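Local coordinates for protein immunoreactive 84kD antigen PG93 (Porphyromonas gingivalis, PDB 5M11) that is an essential bacterial surface component of the type IX secretion system and binds calcium and zinc ions, at residues A[33-38]-A[63-68]; A[78-83]-A[110-115]; A[143-148]-A[161-166]. One frame throughout, in Å; residues are numbered along the deposited sequence.

Contact 1 (A[33-38]-A[63-68])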
loop_
_atom_site.group_PDB
_atom_site.type_symbol
_atom_site.label_atom_id
_atom_site.label_comp_id
_atom_site.label_asym_id
_atom_site.label_seq_id
_atom_site.Cartn_x
_atom_site.Cartn_y
_atom_site.Cartn_z
ATOM N N PHE A 33 7.188 -17.687 11.966
ATOM C CA PHE A 33 6.756 -16.883 10.828
ATOM C C PHE A 33 5.300 -16.514 11.016
ATOM O O PHE A 33 4.520 -17.332 11.511
ATOM C CB PHE A 33 6.997 -17.609 9.494
ATOM C CG PHE A 33 8.431 -17.502 9.026
ATOM C CD1 PHE A 33 8.886 -16.356 8.378
ATOM C CD2 PHE A 33 9.325 -18.544 9.231
ATOM C CE1 PHE A 33 10.205 -16.260 7.938
ATOM C CE2 PHE A 33 10.650 -18.443 8.796
ATOM C CZ PHE A 33 11.079 -17.302 8.149
ATOM N N ALA A 34 4.944 -15.267 10.692
ATOM C CA ALA A 34 3.575 -14.789 10.862
ATOM C C ALA A 34 3.222 -13.785 9.804
ATOM O O ALA A 34 4.106 -13.135 9.255
ATOM C CB ALA A 34 3.385 -14.185 12.242
ATOM N N VAL A 35 1.929 -13.672 9.504
ATOM C CA VAL A 35 1.420 -12.770 8.472
ATOM C C VAL A 35 0.401 -11.829 9.105
ATOM O O VAL A 35 -0.530 -12.284 9.780
ATOM C CB VAL A 35 0.817 -13.543 7.261
ATOM C CG1 VAL A 35 0.213 -12.594 6.223
ATOM C CG2 VAL A 35 1.846 -14.475 6.627
ATOM N N ALA A 36 0.586 -10.520 8.867
ATOM C CA ALA A 36 -0.292 -9.480 9.365
ATOM C C ALA A 36 -0.661 -8.485 8.247
ATOM O O ALA A 36 0.145 -7.630 7.881
ATOM C CB ALA A 36 0.362 -8.776 10.535
ATOM N N ASN A 37 -1.882 -8.651 7.679
ATOM C CA ASN A 37 -2.507 -7.835 6.620
ATOM C C ASN A 37 -1.903 -8.076 5.237
ATOM O O ASN A 37 -2.256 -7.380 4.280
ATOM C CB ASN A 37 -2.493 -6.323 6.959
ATOM C CG ASN A 37 -3.385 -5.968 8.130
ATOM O OD1 ASN A 37 -4.595 -6.248 8.128
ATOM N ND2 ASN A 37 -2.799 -5.382 9.176
ATOM N N GLY A 38 -1.065 -9.102 5.127
ATOM C CA GLY A 38 -0.412 -9.491 3.875
ATOM C C GLY A 38 1.092 -9.363 3.950
ATOM O O GLY A 38 1.799 -9.714 3.001
ATOM N N THR A 63 3.589 -9.246 -3.580
ATOM C CA THR A 63 3.226 -8.386 -2.452
ATOM C C THR A 63 2.280 -8.959 -1.339
ATOM O O THR A 63 2.676 -8.825 -0.172
ATOM C CB THR A 63 2.609 -7.079 -2.982
ATOM O OG1 THR A 63 3.496 -6.530 -3.960
ATOM C CG2 THR A 63 2.379 -6.030 -1.880
ATOM N N SER A 64 1.035 -9.418 -1.615
ATOM C CA SER A 64 0.167 -9.759 -0.464
ATOM C C SER A 64 0.137 -11.238 -0.133
ATOM O O SER A 64 -0.388 -12.046 -0.905
ATOM C CB SER A 64 -1.262 -9.259 -0.660
ATOM O OG SER A 64 -1.300 -7.910 -1.080
ATOM N N VAL A 65 0.664 -11.588 1.044
ATOM C CA VAL A 65 0.726 -12.979 1.488
ATOM C C VAL A 65 -0.682 -13.403 1.972
ATOM O O VAL A 65 -1.293 -12.708 2.779
ATOM C CB VAL A 65 1.835 -13.189 2.548
ATOM C CG1 VAL A 65 1.904 -14.639 2.989
ATOM C CG2 VAL A 65 3.189 -12.735 2.014
ATOM N N SER A 66 -1.199 -14.515 1.409
ATOM C CA SER A 66 -2.513 -15.104 1.650
ATOM C C SER A 66 -2.442 -16.308 2.604
ATOM O O SER A 66 -3.477 -16.725 3.117
ATOM C CB SER A 66 -3.130 -15.525 0.316
ATOM O OG SER A 66 -4.398 -16.156 0.415
ATOM N N SER A 67 -1.250 -16.881 2.828
ATOM C CA SER A 67 -1.011 -18.045 3.705
ATOM C C SER A 67 0.451 -18.514 3.628
ATOM O O SER A 67 1.143 -18.246 2.642
ATOM C CB SER A 67 -1.924 -19.208 3.326
ATOM O OG SER A 67 -1.679 -20.327 4.153
ATOM N N ILE A 68 0.892 -19.273 4.643
ATOM C CA ILE A 68 2.243 -19.837 4.723
ATOM C C ILE A 68 2.245 -21.218 5.392
ATOM O O ILE A 68 1.314 -21.554 6.130
ATOM C CB ILE A 68 3.211 -18.883 5.476
ATOM C CG1 ILE A 68 2.563 -18.281 6.755
ATOM C CG2 ILE A 68 3.774 -17.812 4.539
ATOM C CD1 ILE A 68 3.575 -17.607 7.761
#
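Two consecutive blades of the N-terminal beta-propeller meet where Val35 of strand 32-36 packs on Val65 and Ile68 of strand 65-71. The strands face each other from different sheets. The axes of 33-36 and 65-68 come within 7.7 Å and run close to antiparallel, at 154°. Val35 supplies both of its methyls. CG2 lies 3.6 Å from Val65 CG1, and the two valine side chains meet at a slant. The same Val35 CG2 is 3.8 Å from Ile68 CD1, where the two side chains lie alongside and point opposite ways. Val35 CG1 turns instead to the Val65 backbone, 3.8 Å from Val65 O. Ile68 CG1 stands between its own backbone N and carbonyl carbon (chi1 44°), which carries CD1 up to the first strand. There Ile68 CD1 also meets Phe33 CB at 3.8 Å. The Phe33 ring leads away and meets the ring of Phe54. Beyond the apolar patch the link is through the backbone. Val65 N donates a nearly straight hydrogen bond of 2.9 Å to Gly38 O. A CA-H...O contact of 3.5 Å from Gly38 CA to Val65 O runs back the other way. Gly38 lies in the turn after the strand, with a positive phi. Ser66 and Ser67 both face Tyr80 in a classic beta bulge, and their side chains start away from strand 32-36. Apolar side chains packed between face-to-face sheets are characteristic of adjacent blades of a beta-propeller.

Contact 2 (A[78-83]-A[110-115]); sequences VIYYAS and KTLNRL
The Tyr80 ring lies against Leu112, with Leu112 CD1 over the middle of one face. This CH-pi contact measures 4.0 Å from Leu112 CD1 to the centroid of the Tyr80 ring, 4° off the ring normal. Leu112 CB comes nearer to the rim, 3.8 Å from Tyr80 CE2. Tyr80 CG is anti to the backbone N (chi1 -180°), and the ring reaches out to the other segment. Its hydroxyl ends on the backbone there. Tyr80 OH donates a 2.6 Å hydrogen bond to Lys110 O, in the carbonyl plane and on a lone pair. One ring is thus held at its face and its phenol end. Strand 76-81 is the second of its propeller blade, and strand 112-118 is the first of the next. Tyr80 and Leu112 both also touch Leu124 of that next blade. Further along, Leu115 spreads its two methyls over Val78, with Val78 CG1 4.0 Å from Leu115 CD1. At the other end Lys110 CB sits 3.5 Å from Ala82 O. The Lys110 chain bends at chi2 (-75°), its CD passes Ser83 O at 3.8 Å, and NZ hydrogen-bonds to Leu101 O and Leu107 O.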
loop_
_atom_site.group_PDB
_atom_site.type_symbol
_atom_site.label_atom_id
_atom_site.label_comp_id
_atom_site.label_asym_id
_atom_site.label_seq_id
_atom_site.Cartn_x
_atom_site.Cartn_y
_atom_site.Cartn_z
ATOM N N VAL A 78 6.892 -22.354 2.428
ATOM C CA VAL A 78 6.059 -22.097 1.255
ATOM C C VAL A 78 5.224 -20.832 1.519
ATOM O O VAL A 78 4.490 -20.795 2.500
ATOM C CB VAL A 78 5.174 -23.319 0.938
ATOM C CG1 VAL A 78 4.058 -22.959 -0.044
ATOM C CG2 VAL A 78 6.021 -24.481 0.423
ATOM N N ILE A 79 5.368 -19.799 0.663
ATOM C CA ILE A 79 4.629 -18.533 0.737
ATOM C C ILE A 79 3.627 -18.481 -0.404
ATOM O O ILE A 79 4.032 -18.406 -1.568
ATOM C CB ILE A 79 5.534 -17.265 0.709
ATOM C CG1 ILE A 79 6.665 -17.316 1.748
ATOM C CG2 ILE A 79 4.687 -16.016 0.900
ATOM C CD1 ILE A 79 7.875 -16.507 1.374
ATOM N N TYR A 80 2.332 -18.512 -0.079
ATOM C CA TYR A 80 1.287 -18.413 -1.092
ATOM C C TYR A 80 0.683 -16.999 -1.030
ATOM O O TYR A 80 0.262 -16.514 0.024
ATOM C CB TYR A 80 0.221 -19.526 -0.956
ATOM C CG TYR A 80 -0.868 -19.439 -2.000
ATOM C CD1 TYR A 80 -0.738 -20.084 -3.221
ATOM C CD2 TYR A 80 -2.013 -18.672 -1.782
ATOM C CE1 TYR A 80 -1.727 -19.982 -4.204
ATOM C CE2 TYR A 80 -3.006 -18.553 -2.757
ATOM C CZ TYR A 80 -2.851 -19.199 -3.976
ATOM O OH TYR A 80 -3.806 -19.065 -4.950
ATOM N N TYR A 81 0.656 -16.359 -2.194
ATOM C CA TYR A 81 0.186 -14.990 -2.394
ATOM C C TYR A 81 -1.269 -14.916 -2.847
ATOM O O TYR A 81 -1.753 -15.833 -3.497
ATOM C CB TYR A 81 1.078 -14.305 -3.442
ATOM C CG TYR A 81 2.502 -14.126 -2.973
ATOM C CD1 TYR A 81 2.869 -13.022 -2.204
ATOM C CD2 TYR A 81 3.480 -15.068 -3.275
ATOM C CE1 TYR A 81 4.178 -12.854 -1.761
ATOM C CE2 TYR A 81 4.797 -14.908 -2.842
ATOM C CZ TYR A 81 5.141 -13.797 -2.086
ATOM O OH TYR A 81 6.437 -13.616 -1.678
ATOM N N ALA A 82 -1.945 -13.793 -2.541
ATOM C CA ALA A 82 -3.328 -13.497 -2.937
ATOM C C ALA A 82 -3.493 -13.553 -4.469
ATOM O O ALA A 82 -4.555 -13.901 -4.967
ATOM C CB ALA A 82 -3.723 -12.121 -2.427
ATOM N N SER A 83 -2.429 -13.241 -5.203
ATOM C CA SER A 83 -2.421 -13.241 -6.653
ATOM C C SER A 83 -2.274 -14.654 -7.254
ATOM O O SER A 83 -2.129 -14.779 -8.476
ATOM C CB SER A 83 -1.277 -12.362 -7.144
ATOM O OG SER A 83 -0.013 -12.960 -6.896
ATOM N N LYS A 110 -8.362 -17.510 -6.930
ATOM C CA LYS A 110 -7.076 -17.839 -6.309
ATOM C C LYS A 110 -7.228 -18.138 -4.824
ATOM O O LYS A 110 -6.262 -18.554 -4.173
ATOM C CB LYS A 110 -6.055 -16.693 -6.508
ATOM C CG LYS A 110 -5.953 -16.126 -7.927
ATOM C CD LYS A 110 -5.205 -17.019 -8.892
ATOM C CE LYS A 110 -5.261 -16.426 -10.270
ATOM N NZ LYS A 110 -4.525 -17.257 -11.257
ATOM N N THR A 111 -8.441 -17.970 -4.289
ATOM C CA THR A 111 -8.705 -18.208 -2.869
ATOM C C THR A 111 -8.090 -19.517 -2.429
ATOM O O THR A 111 -8.250 -20.519 -3.115
ATOM C CB THR A 111 -10.212 -18.200 -2.635
ATOM O OG1 THR A 111 -10.702 -16.907 -2.979
ATOM C CG2 THR A 111 -10.612 -18.586 -1.200
ATOM N N LEU A 112 -7.362 -19.502 -1.312
ATOM C CA LEU A 112 -6.791 -20.728 -0.736
ATOM C C LEU A 112 -7.567 -21.093 0.516
ATOM O O LEU A 112 -7.900 -20.229 1.322
ATOM C CB LEU A 112 -5.293 -20.575 -0.433
ATOM C CG LEU A 112 -4.514 -21.855 -0.216
ATOM C CD1 LEU A 112 -3.954 -22.381 -1.500
ATOM C CD2 LEU A 112 -3.376 -21.610 0.750
ATOM N N ASN A 113 -7.867 -22.366 0.667
ATOM C CA ASN A 113 -8.616 -22.896 1.798
ATOM C C ASN A 113 -7.693 -23.735 2.677
ATOM O O ASN A 113 -7.831 -23.707 3.898
ATOM C CB ASN A 113 -9.829 -23.720 1.304
ATOM C CG ASN A 113 -10.711 -23.021 0.275
ATOM O OD1 ASN A 113 -11.174 -21.874 0.450
ATOM N ND2 ASN A 113 -10.969 -23.705 -0.828
ATOM N N ARG A 114 -6.738 -24.472 2.067
ATOM C CA ARG A 114 -5.797 -25.310 2.821
ATOM C C ARG A 114 -4.426 -25.382 2.139
ATOM O O ARG A 114 -4.334 -25.551 0.918
ATOM C CB ARG A 114 -6.372 -26.733 3.040
ATOM C CG ARG A 114 -5.585 -27.618 4.011
ATOM C CD ARG A 114 -5.679 -27.179 5.464
ATOM N NE ARG A 114 -7.011 -27.381 6.048
ATOM C CZ ARG A 114 -7.475 -26.717 7.109
ATOM N NH1 ARG A 114 -6.728 -25.799 7.705
ATOM N NH2 ARG A 114 -8.686 -26.973 7.583
ATOM N N LEU A 115 -3.368 -25.236 2.946
ATOM C CA LEU A 115 -1.972 -25.364 2.536
ATOM C C LEU A 115 -1.397 -26.427 3.423
ATOM O O LEU A 115 -0.995 -26.150 4.546
ATOM C CB LEU A 115 -1.229 -24.020 2.646
ATOM C CG LEU A 115 0.274 -23.894 2.322
ATOM C CD1 LEU A 115 0.700 -24.763 1.157
ATOM C CD2 LEU A 115 0.632 -22.443 2.047
#

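Contact 3 (A[143-148]-A[161-166]); sequences TYAKGT and LLMLKE
Thr148 N gives a weak hydrogen bond of 2.9 Å to Ala145 O, closing a type II beta turn with Gly147 at its third position. The turn follows strand 139-144, the last of its propeller blade, and leads toward strand 150-155 of the next. Its side chains rest on strand 160-165 of that blade. Ala145 CB meets the aliphatic part of Lys165, 3.8 Å from Lys165 CD. Met163 reaches the same methyl with its terminal CE, 4.1 Å from Ala145 CB. With Thr148 OG1 beside the backbone N (chi1 -53°), the CG2 methyl is anti to that N and faces Lys165 and Glu166. It lies 4.1 Å from Lys165 CD and 3.7 Å from Glu166 OE2. Glu166 also makes a long salt bridge with its neighbour, Lys165 NZ to Glu166 OE1 at 3.6 Å. Deeper in, the Tyr144 and Leu161 side chains meet roughly perpendicular, with Tyr144 CE2 3.8 Å from Leu161 CD2. Van der Waals packing therefore joins the two segments. The charged ends of Lys165 and Glu166 probably attract each other only weakly at their distance, and Lys165 contributes its methylenes to the packing, beside the Met163 and Leu161 methyls.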
loop_
_atom_site.group_PDB
_atom_site.type_symbol
_atom_site.label_atom_id
_atom_site.label_comp_id
_atom_site.label_asym_id
_atom_site.label_seq_id
_atom_site.Cartn_x
_atom_site.Cartn_y
_atom_site.Cartn_z
ATOM N N THR A 143 -2.534 -30.655 -11.033
ATOM C CA THR A 143 -3.637 -29.916 -10.432
ATOM C C THR A 143 -4.843 -30.781 -10.670
ATOM O O THR A 143 -5.204 -31.020 -11.822
ATOM C CB THR A 143 -3.790 -28.453 -10.938
ATOM O OG1 THR A 143 -2.651 -27.683 -10.543
ATOM C CG2 THR A 143 -5.038 -27.768 -10.368
ATOM N N TYR A 144 -5.411 -31.306 -9.588
ATOM C CA TYR A 144 -6.619 -32.127 -9.594
ATOM C C TYR A 144 -7.804 -31.191 -9.426
ATOM O O TYR A 144 -7.620 -30.089 -8.901
ATOM C CB TYR A 144 -6.568 -33.201 -8.495
ATOM C CG TYR A 144 -5.225 -33.903 -8.345
ATOM C CD1 TYR A 144 -4.575 -34.470 -9.449
ATOM C CD2 TYR A 144 -4.635 -34.056 -7.100
ATOM C CE1 TYR A 144 -3.375 -35.170 -9.306
ATOM C CE2 TYR A 144 -3.440 -34.761 -6.946
ATOM C CZ TYR A 144 -2.817 -35.322 -8.049
ATOM O OH TYR A 144 -1.633 -35.995 -7.870
ATOM N N ALA A 145 -8.996 -31.581 -9.936
ATOM C CA ALA A 145 -10.247 -30.794 -9.918
ATOM C C ALA A 145 -10.056 -29.366 -10.481
ATOM O O ALA A 145 -10.745 -28.452 -10.030
ATOM C CB ALA A 145 -10.803 -30.722 -8.509
ATOM N N LYS A 146 -9.094 -29.179 -11.447
ATOM C CA LYS A 146 -8.713 -27.905 -12.066
ATOM C C LYS A 146 -9.933 -27.032 -12.306
ATOM O O LYS A 146 -10.891 -27.499 -12.915
ATOM C CB LYS A 146 -7.978 -28.163 -13.378
ATOM C CG LYS A 146 -6.866 -27.171 -13.665
ATOM C CD LYS A 146 -6.021 -27.569 -14.888
ATOM C CE LYS A 146 -4.910 -28.564 -14.597
ATOM N NZ LYS A 146 -4.066 -28.816 -15.801
ATOM N N GLY A 147 -9.924 -25.823 -11.738
ATOM C CA GLY A 147 -11.000 -24.845 -11.856
ATOM C C GLY A 147 -12.253 -25.098 -11.045
ATOM O O GLY A 147 -13.310 -24.553 -11.366
ATOM N N THR A 148 -12.164 -25.882 -9.982
ATOM C CA THR A 148 -13.292 -26.184 -9.108
ATOM C C THR A 148 -12.864 -25.916 -7.686
ATOM O O THR A 148 -11.785 -26.358 -7.290
ATOM C CB THR A 148 -13.753 -27.642 -9.309
ATOM O OG1 THR A 148 -14.001 -27.852 -10.697
ATOM C CG2 THR A 148 -14.981 -28.026 -8.462
ATOM N N LEU A 161 -5.075 -39.957 -0.821
ATOM C CA LEU A 161 -5.336 -38.547 -0.722
ATOM C C LEU A 161 -6.836 -38.325 -0.579
ATOM O O LEU A 161 -7.648 -38.963 -1.263
ATOM C CB LEU A 161 -4.780 -37.924 -2.002
ATOM C CG LEU A 161 -4.415 -36.455 -2.024
ATOM C CD1 LEU A 161 -3.248 -36.178 -1.108
ATOM C CD2 LEU A 161 -4.045 -36.054 -3.448
ATOM N N LEU A 162 -7.206 -37.446 0.333
ATOM C CA LEU A 162 -8.593 -37.148 0.652
ATOM C C LEU A 162 -8.948 -35.722 0.226
ATOM O O LEU A 162 -8.232 -34.776 0.544
ATOM C CB LEU A 162 -8.770 -37.366 2.151
ATOM C CG LEU A 162 -10.063 -37.959 2.632
ATOM C CD1 LEU A 162 -10.409 -39.257 1.903
ATOM C CD2 LEU A 162 -9.973 -38.208 4.097
ATOM N N MET A 163 -10.014 -35.576 -0.521
ATOM C CA MET A 163 -10.404 -34.290 -1.093
ATOM C C MET A 163 -11.883 -34.006 -0.830
ATOM O O MET A 163 -12.736 -34.871 -1.061
ATOM C CB MET A 163 -10.095 -34.290 -2.623
ATOM C CG MET A 163 -10.817 -33.242 -3.472
ATOM S SD MET A 163 -10.038 -33.117 -5.130
ATOM C CE MET A 163 -11.161 -34.048 -6.054
ATOM N N LEU A 164 -12.178 -32.794 -0.349
ATOM C CA LEU A 164 -13.546 -32.376 -0.119
ATOM C C LEU A 164 -13.892 -31.289 -1.133
ATOM O O LEU A 164 -13.305 -30.209 -1.073
ATOM C CB LEU A 164 -13.709 -31.897 1.330
ATOM C CG LEU A 164 -15.066 -31.372 1.789
ATOM C CD1 LEU A 164 -16.131 -32.481 1.859
ATOM C CD2 LEU A 164 -14.928 -30.773 3.148
ATOM N N LYS A 165 -14.746 -31.611 -2.127
ATOM C CA LYS A 165 -15.181 -30.629 -3.107
ATOM C C LYS A 165 -16.671 -30.790 -3.317
ATOM O O LYS A 165 -17.200 -31.914 -3.291
ATOM C CB LYS A 165 -14.393 -30.656 -4.434
ATOM C CG LYS A 165 -14.652 -31.822 -5.387
ATOM C CD LYS A 165 -14.042 -31.596 -6.785
ATOM C CE LYS A 165 -14.294 -32.738 -7.759
ATOM N NZ LYS A 165 -15.729 -32.878 -8.159
ATOM N N GLU A 166 -17.359 -29.640 -3.448
ATOM C CA GLU A 166 -18.797 -29.521 -3.626
ATOM C C GLU A 166 -19.571 -30.476 -2.666
ATOM O O GLU A 166 -20.464 -31.195 -3.099
ATOM C CB GLU A 166 -19.177 -29.778 -5.092
ATOM C CG GLU A 166 -18.559 -28.838 -6.113
ATOM C CD GLU A 166 -18.579 -29.358 -7.541
ATOM O OE1 GLU A 166 -18.502 -30.595 -7.732
ATOM O OE2 GLU A 166 -18.611 -28.522 -8.475
#

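How the contacts relate
All three contacts join consecutive blades of the N-terminal beta-propeller. Contacts 1 and 2 share a blade: strands 65-71 and 76-81 are neighbours in one sheet, with Ser66 N 2.8 Å from Tyr80 O. Contacts 2 and 3 both reach the sheet of strands 112-118 to 139-144, the first at one outer strand and the second at the other. They do not touch. Contact 1 is buried, combining branched aliphatics with one backbone bond. Contact 2 is partly buried and uses a phenol to reach a backbone carbonyl. Contact 3 is partly buried too, and its centre lies about 33 Å from the centre of the chain, the farthest of the three. It alone has no hydrogen bond between its segments.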